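L-aspartate semialdehyde sulfurtransferase (Methanocaldococcus jannaschii, PDB 3KPB) probably makes homocysteine from sulfide and aspartate semialdehyde together with MJ0099, and binds S-adenosylmethionine and methylthioadenosine through the paired CBS domains that form this chain. Local coordinates at residues 10-18 against 30-40; 70-78 against 91-101. One frame throughout, in Å; residues are numbered along the deposited sequence.

Contact 1: 10-18 against 30-40; sequences PPITAHSNI and HNINHLPIVDE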
# COMPACT_ATOMS: atom_id res chain seq x y z
N PRO A 10 -10.28 -14.00 -13.86
CA PRO A 10 -10.44 -14.98 -12.78
C PRO A 10 -10.00 -14.44 -11.43
O PRO A 10 -9.18 -13.52 -11.37
CB PRO A 10 -9.50 -16.12 -13.21
CG PRO A 10 -9.30 -15.94 -14.66
CD PRO A 10 -9.30 -14.47 -14.87
N PRO A 11 -10.55 -15.00 -10.33
CA PRO A 11 -10.07 -14.63 -9.01
C PRO A 11 -8.66 -15.19 -8.77
O PRO A 11 -8.31 -16.24 -9.33
CB PRO A 11 -11.08 -15.29 -8.07
CG PRO A 11 -11.63 -16.44 -8.83
CD PRO A 11 -11.53 -16.10 -10.29
N ILE A 12 -7.86 -14.48 -8.00
CA ILE A 12 -6.56 -14.99 -7.56
C ILE A 12 -6.62 -15.06 -6.04
O ILE A 12 -6.80 -14.03 -5.37
CB ILE A 12 -5.37 -14.13 -8.04
CG1 ILE A 12 -5.28 -14.18 -9.57
CG2 ILE A 12 -4.07 -14.60 -7.40
CD1 ILE A 12 -4.39 -13.12 -10.18
N THR A 13 -6.49 -16.27 -5.50
CA THR A 13 -6.59 -16.50 -4.06
C THR A 13 -5.40 -17.33 -3.59
O THR A 13 -4.63 -17.85 -4.40
CB THR A 13 -7.90 -17.24 -3.69
OG1 THR A 13 -7.91 -18.54 -4.30
CG2 THR A 13 -9.13 -16.46 -4.14
N ALA A 14 -5.27 -17.48 -2.27
CA ALA A 14 -4.23 -18.31 -1.67
C ALA A 14 -4.77 -18.99 -0.43
O ALA A 14 -5.77 -18.55 0.15
CB ALA A 14 -3.02 -17.46 -1.32
N HIS A 15 -4.11 -20.07 -0.01
CA HIS A 15 -4.44 -20.73 1.25
C HIS A 15 -3.72 -20.07 2.43
O HIS A 15 -2.72 -19.37 2.23
CB HIS A 15 -4.13 -22.22 1.15
CG HIS A 15 -5.00 -22.94 0.17
ND1 HIS A 15 -6.38 -22.91 0.24
CD2 HIS A 15 -4.70 -23.72 -0.90
CE1 HIS A 15 -6.88 -23.63 -0.75
NE2 HIS A 15 -5.89 -24.14 -1.45
N SER A 16 -4.22 -20.29 3.64
CA SER A 16 -3.70 -19.59 4.82
C SER A 16 -2.41 -20.19 5.39
O SER A 16 -1.70 -19.53 6.16
CB SER A 16 -4.77 -19.49 5.91
OG SER A 16 -4.92 -20.72 6.61
N ASN A 17 -2.11 -21.43 5.01
CA ASN A 17 -0.95 -22.15 5.55
C ASN A 17 0.39 -21.72 4.94
O ASN A 17 1.45 -22.16 5.39
CB ASN A 17 -1.13 -23.67 5.41
CG ASN A 17 -1.41 -24.12 3.97
OD1 ASN A 17 -0.53 -24.65 3.29
ND2 ASN A 17 -2.63 -23.89 3.52
N ILE A 18 0.35 -20.85 3.93
CA ILE A 18 1.57 -20.48 3.21
C ILE A 18 2.44 -19.46 3.97
O ILE A 18 1.96 -18.72 4.83
CB ILE A 18 1.28 -20.01 1.76
CG1 ILE A 18 0.49 -18.69 1.74
CG2 ILE A 18 0.56 -21.11 0.96
CD1 ILE A 18 0.48 -18.01 0.38
N HIS A 30 1.51 -11.50 -9.88
CA HIS A 30 0.28 -11.09 -10.53
C HIS A 30 0.11 -9.58 -10.59
O HIS A 30 -0.85 -9.09 -11.18
CB HIS A 30 -0.91 -11.76 -9.85
CG HIS A 30 -0.90 -13.24 -10.01
ND1 HIS A 30 -0.53 -14.10 -8.99
CD2 HIS A 30 -1.18 -14.02 -11.08
CE1 HIS A 30 -0.60 -15.35 -9.43
NE2 HIS A 30 -0.99 -15.33 -10.69
N ASN A 31 1.06 -8.85 -9.99
CA ASN A 31 0.98 -7.40 -9.82
C ASN A 31 -0.33 -6.96 -9.17
O ASN A 31 -1.04 -6.09 -9.68
CB ASN A 31 1.23 -6.66 -11.14
CG ASN A 31 1.69 -5.24 -10.91
OD1 ASN A 31 2.52 -4.99 -10.03
ND2 ASN A 31 1.16 -4.31 -11.69
N ILE A 32 -0.64 -7.59 -8.04
CA ILE A 32 -1.86 -7.27 -7.30
C ILE A 32 -1.53 -6.85 -5.88
O ILE A 32 -0.51 -7.26 -5.32
CB ILE A 32 -2.87 -8.46 -7.27
CG1 ILE A 32 -2.23 -9.73 -6.69
CG2 ILE A 32 -3.50 -8.67 -8.66
CD1 ILE A 32 -3.18 -10.92 -6.54
N ASN A 33 -2.40 -6.04 -5.28
CA ASN A 33 -2.22 -5.70 -3.88
C ASN A 33 -3.30 -6.24 -2.96
O ASN A 33 -3.37 -5.87 -1.80
CB ASN A 33 -2.06 -4.18 -3.68
CG ASN A 33 -1.54 -3.82 -2.29
OD1 ASN A 33 -0.61 -4.44 -1.78
ND2 ASN A 33 -2.14 -2.81 -1.68
N HIS A 34 -4.17 -7.10 -3.49
CA HIS A 34 -5.23 -7.71 -2.69
C HIS A 34 -5.26 -9.19 -2.99
O HIS A 34 -5.41 -9.60 -4.14
CB HIS A 34 -6.58 -7.11 -3.04
CG HIS A 34 -6.63 -5.63 -2.86
ND1 HIS A 34 -6.38 -4.76 -3.90
CD2 HIS A 34 -6.89 -4.87 -1.77
CE1 HIS A 34 -6.49 -3.52 -3.45
NE2 HIS A 34 -6.79 -3.56 -2.17
N LEU A 35 -5.12 -9.99 -1.94
CA LEU A 35 -5.10 -11.43 -2.06
C LEU A 35 -6.07 -12.04 -1.06
O LEU A 35 -5.76 -12.17 0.12
CB LEU A 35 -3.67 -11.94 -1.83
CG LEU A 35 -3.44 -13.44 -1.97
CD1 LEU A 35 -3.73 -13.91 -3.40
CD2 LEU A 35 -2.02 -13.81 -1.55
N PRO A 36 -7.29 -12.39 -1.52
CA PRO A 36 -8.24 -13.10 -0.66
C PRO A 36 -7.67 -14.45 -0.26
O PRO A 36 -7.05 -15.14 -1.08
CB PRO A 36 -9.46 -13.30 -1.56
CG PRO A 36 -9.33 -12.27 -2.65
CD PRO A 36 -7.87 -12.02 -2.83
N ILE A 37 -7.85 -14.81 1.01
CA ILE A 37 -7.36 -16.08 1.54
C ILE A 37 -8.55 -17.01 1.71
O ILE A 37 -9.58 -16.62 2.28
CB ILE A 37 -6.60 -15.90 2.87
CG1 ILE A 37 -5.46 -14.87 2.72
CG2 ILE A 37 -6.09 -17.25 3.39
CD1 ILE A 37 -4.45 -15.17 1.61
N VAL A 38 -8.43 -18.22 1.19
CA VAL A 38 -9.51 -19.19 1.25
C VAL A 38 -9.06 -20.43 2.00
O VAL A 38 -7.85 -20.72 2.07
CB VAL A 38 -10.04 -19.57 -0.16
CG1 VAL A 38 -10.69 -18.36 -0.82
CG2 VAL A 38 -8.93 -20.16 -1.04
N ASP A 39 -10.02 -21.15 2.57
CA ASP A 39 -9.70 -22.42 3.22
C ASP A 39 -9.59 -23.54 2.19
O ASP A 39 -9.71 -23.31 0.98
CB ASP A 39 -10.67 -22.75 4.37
CG ASP A 39 -12.12 -22.89 3.93
OD1 ASP A 39 -12.40 -23.24 2.76
OD2 ASP A 39 -13.00 -22.66 4.79
N GLU A 40 -9.34 -24.75 2.68
CA GLU A 40 -9.10 -25.90 1.82
C GLU A 40 -10.33 -26.26 0.99
O GLU A 40 -10.25 -27.08 0.06
CB GLU A 40 -8.60 -27.10 2.65
CG GLU A 40 -9.64 -27.78 3.55
CD GLU A 40 -9.87 -27.09 4.90
OE1 GLU A 40 -10.55 -27.70 5.75
OE2 GLU A 40 -9.37 -25.96 5.11
O HOH W 1 -6.69 -11.21 -6.08
O HOH W 2 -6.43 -21.93 3.92
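Ala-14 and Ile-37 pair as neighbours in two parallel strands of the first CBS domain, joined as a beta-alpha-beta unit by helix 20-30. Backbone bonds carry the pairing. Ala-14 N donates to Pro-36 O at 3.2 Å, and Val-38 N donates to Ala-14 O at 2.9 Å; a proline has no N-H to donate, and the pairing with 10-18 asks of it just its carbonyl.

Polar contacts gather near the strand ends. His-15 ND1 donates to Val-38 O at 3.2 Å. This oxygen lies close to the plane of the imidazole, while the N-H comes in from above the carbonyl plane, 54° out of it. A water bridges Ser-16 N to the same oxygen, and another donates to both Ile-12 O and His-34 O.

Among apolar contacts, Ile-12 lays CD1 over a face of His-30, a CH-pi contact 3.8 Å from the ring centroid. A chi1 of -65° sets CG1 opposite the carbonyl carbon and carries CD1 there, while CG2 turns to Ile-32 CD1 at 3.9 Å. The ring is held by a bond from ND1 to Ile-26 O in its own helix; with an alanine here, Ile-12 CD1 would probably lose its flat seat and Ile-26 O this side-chain donor. Beneath helix 20-30, the small methyl of Ala-14 fits against Leu-35 CD2 at 3.8 Å and is also covered by Ile-26.

Ile-12 and His-34 belong to a methylthioadenosine site, and their paired carbonyls could probably take a ligand amino group in place of the water, as Ile-73 O and Gly-95 O take N6 of S-adenosylmethionine.

Contact 2: 70-78 against 91-101; sequences RNVITAHED and YNISGVPVVDD. With SAM (S-adenosylmethionine), chain E.
Ile-73 O and Gly-95 O, one from each side of this contact, together grip the amino nitrogen N6 of S-adenosylmethionine: N6 donates to Gly-95 O at 2.8 Å and to Ile-73 O at 3.2 Å. The setting is the beta-alpha-beta unit of the second CBS domain, in which helix 81-91 links the parallel strands 75-76 and 95-99. Ile-73 N completes the reading of the adenine edge by donating to N1 of the ligand at 2.9 Å, which fits an unprotonated N1. Ile-93 lays CG2 against the purine near N7 and C5, while Ser-94 OG makes a weak bond to the ligand's amino nitrogen N; Thr-69 and Asp-52 add further bonds.

The side chain of Ile-73 reaches past the base to the end of the helix. Its CD1 rests over one face of Tyr-91, 3.9 Å from the ring centroid, and meets Ile-93 CD1 at 3.7 Å; branched aliphatic chains suit a wall shared by purine and phenol. Val-72 CG1 packs on Pro-97 CG at 3.7 Å, next to the adenine. Farther along, Ala-75 exchanges backbone bonds with Pro-97 O and Val-99 N, and its methyl lies beneath the helix against Val-96 CG2.

At the other end, a chi1 of -163° swings the His-76 ring to the far side from its own backbone N, across Val-99 O and on to Asp-101. Both ring nitrogens are used: ND1 accepts from Asp-78 N, and NE2 donates to Asp-101 OD1 at 2.7 Å. That oxygen is met from above the carboxylate plane, 54° out of it, with ring and carboxylate planes 49° apart. Beside this pair, a water donates to Glu-77 OE2 and accepts from Asp-101 N at 2.8 Å.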
# COMPACT_ATOMS: atom_id res chain seq x y z
N ARG A 70 -9.13 -10.85 9.24
CA ARG A 70 -10.19 -11.85 9.29
C ARG A 70 -11.60 -11.29 9.11
O ARG A 70 -12.50 -12.01 8.68
CB ARG A 70 -10.08 -12.69 10.56
CG ARG A 70 -8.91 -13.66 10.54
CD ARG A 70 -8.75 -14.36 11.87
NE ARG A 70 -7.50 -15.11 11.95
CZ ARG A 70 -7.41 -16.43 11.86
NH1 ARG A 70 -8.49 -17.17 11.68
NH2 ARG A 70 -6.22 -17.03 11.95
N ASN A 71 -11.79 -10.01 9.44
CA ASN A 71 -13.06 -9.33 9.17
C ASN A 71 -12.99 -8.69 7.79
O ASN A 71 -12.61 -7.53 7.65
CB ASN A 71 -13.39 -8.30 10.25
CG ASN A 71 -14.68 -7.53 9.98
OD1 ASN A 71 -15.47 -7.89 9.10
ND2 ASN A 71 -14.88 -6.45 10.73
N VAL A 72 -13.35 -9.47 6.78
CA VAL A 72 -13.21 -9.02 5.41
C VAL A 72 -14.45 -8.27 4.96
O VAL A 72 -15.58 -8.76 5.09
CB VAL A 72 -12.94 -10.19 4.43
CG1 VAL A 72 -12.50 -9.66 3.07
CG2 VAL A 72 -11.89 -11.13 4.99
N ILE A 73 -14.23 -7.07 4.42
CA ILE A 73 -15.27 -6.30 3.76
C ILE A 73 -15.39 -6.81 2.33
O ILE A 73 -14.43 -6.76 1.56
CB ILE A 73 -14.95 -4.80 3.77
CG1 ILE A 73 -14.75 -4.31 5.21
CG2 ILE A 73 -16.06 -4.00 3.06
CD1 ILE A 73 -13.81 -3.13 5.33
N THR A 74 -16.59 -7.30 2.00
CA THR A 74 -16.82 -8.00 0.75
C THR A 74 -17.96 -7.37 -0.02
O THR A 74 -18.71 -6.54 0.51
CB THR A 74 -17.17 -9.50 0.98
OG1 THR A 74 -18.36 -9.58 1.79
CG2 THR A 74 -16.04 -10.23 1.69
N ALA A 75 -18.06 -7.76 -1.29
CA ALA A 75 -19.20 -7.43 -2.12
C ALA A 75 -19.85 -8.71 -2.60
O ALA A 75 -19.21 -9.75 -2.72
CB ALA A 75 -18.77 -6.58 -3.30
N HIS A 76 -21.15 -8.63 -2.87
CA HIS A 76 -21.85 -9.79 -3.35
C HIS A 76 -21.91 -9.70 -4.85
O HIS A 76 -21.94 -8.60 -5.42
CB HIS A 76 -23.26 -9.86 -2.75
CG HIS A 76 -23.90 -11.20 -2.88
ND1 HIS A 76 -24.65 -11.57 -3.97
CD2 HIS A 76 -23.95 -12.25 -2.02
CE1 HIS A 76 -25.11 -12.80 -3.79
NE2 HIS A 76 -24.71 -13.23 -2.62
N GLU A 77 -21.88 -10.86 -5.50
CA GLU A 77 -21.96 -10.90 -6.95
C GLU A 77 -23.17 -10.12 -7.47
O GLU A 77 -23.07 -9.43 -8.48
CB GLU A 77 -21.89 -12.34 -7.49
CG GLU A 77 -22.64 -13.39 -6.67
CD GLU A 77 -22.56 -14.78 -7.30
OE1 GLU A 77 -21.56 -15.08 -8.00
OE2 GLU A 77 -23.49 -15.59 -7.08
N ASP A 78 -24.30 -10.19 -6.75
CA ASP A 78 -25.52 -9.46 -7.16
C ASP A 78 -25.63 -8.02 -6.62
O ASP A 78 -26.65 -7.36 -6.82
CB ASP A 78 -26.79 -10.27 -6.80
CG ASP A 78 -26.69 -11.75 -7.18
OD1 ASP A 78 -25.99 -12.10 -8.17
OD2 ASP A 78 -27.32 -12.57 -6.48
N TYR A 91 -14.76 2.62 4.55
CA TYR A 91 -13.74 1.86 5.28
C TYR A 91 -12.32 2.22 4.87
O TYR A 91 -11.36 1.68 5.42
CB TYR A 91 -13.99 0.37 5.12
CG TYR A 91 -15.25 -0.09 5.80
CD1 TYR A 91 -15.28 -0.27 7.18
CD2 TYR A 91 -16.40 -0.34 5.07
CE1 TYR A 91 -16.44 -0.68 7.82
CE2 TYR A 91 -17.57 -0.76 5.70
CZ TYR A 91 -17.58 -0.92 7.07
OH TYR A 91 -18.73 -1.34 7.70
N ASN A 92 -12.21 3.14 3.91
CA ASN A 92 -10.92 3.57 3.36
C ASN A 92 -10.10 2.37 2.89
O ASN A 92 -8.93 2.19 3.27
CB ASN A 92 -10.17 4.45 4.37
CG ASN A 92 -8.87 5.01 3.82
OD1 ASN A 92 -8.80 5.46 2.67
ND2 ASN A 92 -7.83 5.00 4.64
N ILE A 93 -10.74 1.53 2.08
CA ILE A 93 -10.09 0.39 1.45
C ILE A 93 -10.13 0.56 -0.07
O ILE A 93 -10.90 1.38 -0.58
CB ILE A 93 -10.74 -0.95 1.86
CG1 ILE A 93 -12.24 -0.93 1.54
CG2 ILE A 93 -10.47 -1.26 3.33
CD1 ILE A 93 -12.96 -2.22 1.84
N SER A 94 -9.32 -0.21 -0.78
CA SER A 94 -9.17 -0.04 -2.22
C SER A 94 -9.44 -1.33 -3.00
O SER A 94 -9.29 -1.36 -4.22
CB SER A 94 -7.78 0.49 -2.54
OG SER A 94 -6.77 -0.33 -1.96
N GLY A 95 -9.82 -2.40 -2.30
CA GLY A 95 -10.17 -3.66 -2.94
C GLY A 95 -11.11 -4.48 -2.08
O GLY A 95 -10.92 -4.57 -0.86
N VAL A 96 -12.15 -5.05 -2.68
CA VAL A 96 -13.06 -5.93 -1.96
C VAL A 96 -13.22 -7.24 -2.72
O VAL A 96 -13.46 -7.24 -3.92
CB VAL A 96 -14.45 -5.29 -1.68
CG1 VAL A 96 -14.32 -4.02 -0.84
CG2 VAL A 96 -15.20 -4.99 -2.97
N PRO A 97 -13.05 -8.38 -2.02
CA PRO A 97 -13.37 -9.66 -2.62
C PRO A 97 -14.86 -9.74 -2.92
O PRO A 97 -15.68 -9.21 -2.16
CB PRO A 97 -12.99 -10.68 -1.53
CG PRO A 97 -12.07 -9.93 -0.61
CD PRO A 97 -12.56 -8.53 -0.63
N VAL A 98 -15.19 -10.40 -4.02
CA VAL A 98 -16.58 -10.63 -4.41
C VAL A 98 -16.88 -12.09 -4.06
O VAL A 98 -16.15 -13.00 -4.46
CB VAL A 98 -16.79 -10.35 -5.91
CG1 VAL A 98 -18.25 -10.53 -6.28
CG2 VAL A 98 -16.32 -8.93 -6.26
N VAL A 99 -17.94 -12.29 -3.27
CA VAL A 99 -18.33 -13.61 -2.78
C VAL A 99 -19.73 -13.98 -3.24
O VAL A 99 -20.54 -13.11 -3.57
CB VAL A 99 -18.23 -13.73 -1.22
CG1 VAL A 99 -16.79 -13.54 -0.75
CG2 VAL A 99 -19.16 -12.75 -0.51
N ASP A 100 -20.01 -15.28 -3.28
CA ASP A 100 -21.37 -15.76 -3.51
C ASP A 100 -22.03 -16.17 -2.18
O ASP A 100 -21.45 -15.98 -1.10
CB ASP A 100 -21.42 -16.87 -4.57
CG ASP A 100 -20.69 -18.16 -4.15
OD1 ASP A 100 -20.45 -18.36 -2.94
OD2 ASP A 100 -20.38 -18.98 -5.04
N ASP A 101 -23.23 -16.73 -2.27
CA ASP A 101 -23.99 -17.14 -1.08
C ASP A 101 -23.35 -18.29 -0.29
O ASP A 101 -23.74 -18.53 0.86
CB ASP A 101 -25.44 -17.50 -1.46
CG ASP A 101 -26.34 -16.28 -1.64
OD1 ASP A 101 -25.99 -15.16 -1.21
OD2 ASP A 101 -27.44 -16.45 -2.22
N SAM E . -6.10 0.15 1.19
CA SAM E . -5.24 0.02 2.38
C SAM E . -4.52 -1.33 2.35
O SAM E . -4.09 -1.80 1.30
OXT SAM E . -4.35 -1.98 3.39
CB SAM E . -6.09 0.13 3.65
CG SAM E . -5.32 0.81 4.77
SD SAM E . -5.23 -0.20 6.29
CE SAM E . -3.92 0.64 7.15
C5' SAM E . -4.40 -1.79 5.91
C4' SAM E . -5.27 -3.00 6.23
O4' SAM E . -6.47 -2.96 5.45
C3' SAM E . -4.54 -4.25 5.76
O3' SAM E . -4.01 -4.91 6.91
C2' SAM E . -5.63 -5.11 5.12
O2' SAM E . -5.67 -6.39 5.78
C1' SAM E . -6.91 -4.32 5.41
N9 SAM E . -7.85 -4.51 4.28
C8 SAM E . -7.62 -4.19 3.00
N7 SAM E . -8.69 -4.51 2.27
C5 SAM E . -9.60 -5.03 3.09
C6 SAM E . -10.89 -5.52 2.90
N6 SAM E . -11.45 -5.55 1.70
N1 SAM E . -11.56 -5.99 3.97
C2 SAM E . -11.02 -5.97 5.17
N3 SAM E . -9.80 -5.50 5.38
C4 SAM E . -9.07 -5.03 4.36
O HOH W 3 -24.76 -16.24 -4.61

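Contacts 1 and 2 join the strands of corresponding beta-alpha-beta units in the two CBS domains, on opposite sides of the chain's centre. Each is partly buried: valine, isoleucine, alanine and proline fill the strand pairs, with Leu-35 in contact 1 where contact 2 has Val-96, and polar groups collect at the ends. The ligand end differs most. In 70-78 against 91-101, adenine N6 joins two backbone carbonyls; in 10-18 against 30-40, a water sits between the matching pair, in the methylthioadenosine site, probably where a ligand's amino group would bind. At the far end, a histidine bonds a backbone carbonyl in contact 1 but a carboxylate in contact 2. The domains meet where Pro-36 packs on Pro-97 and His-34 NE2 probably bonds Ser-94 OG.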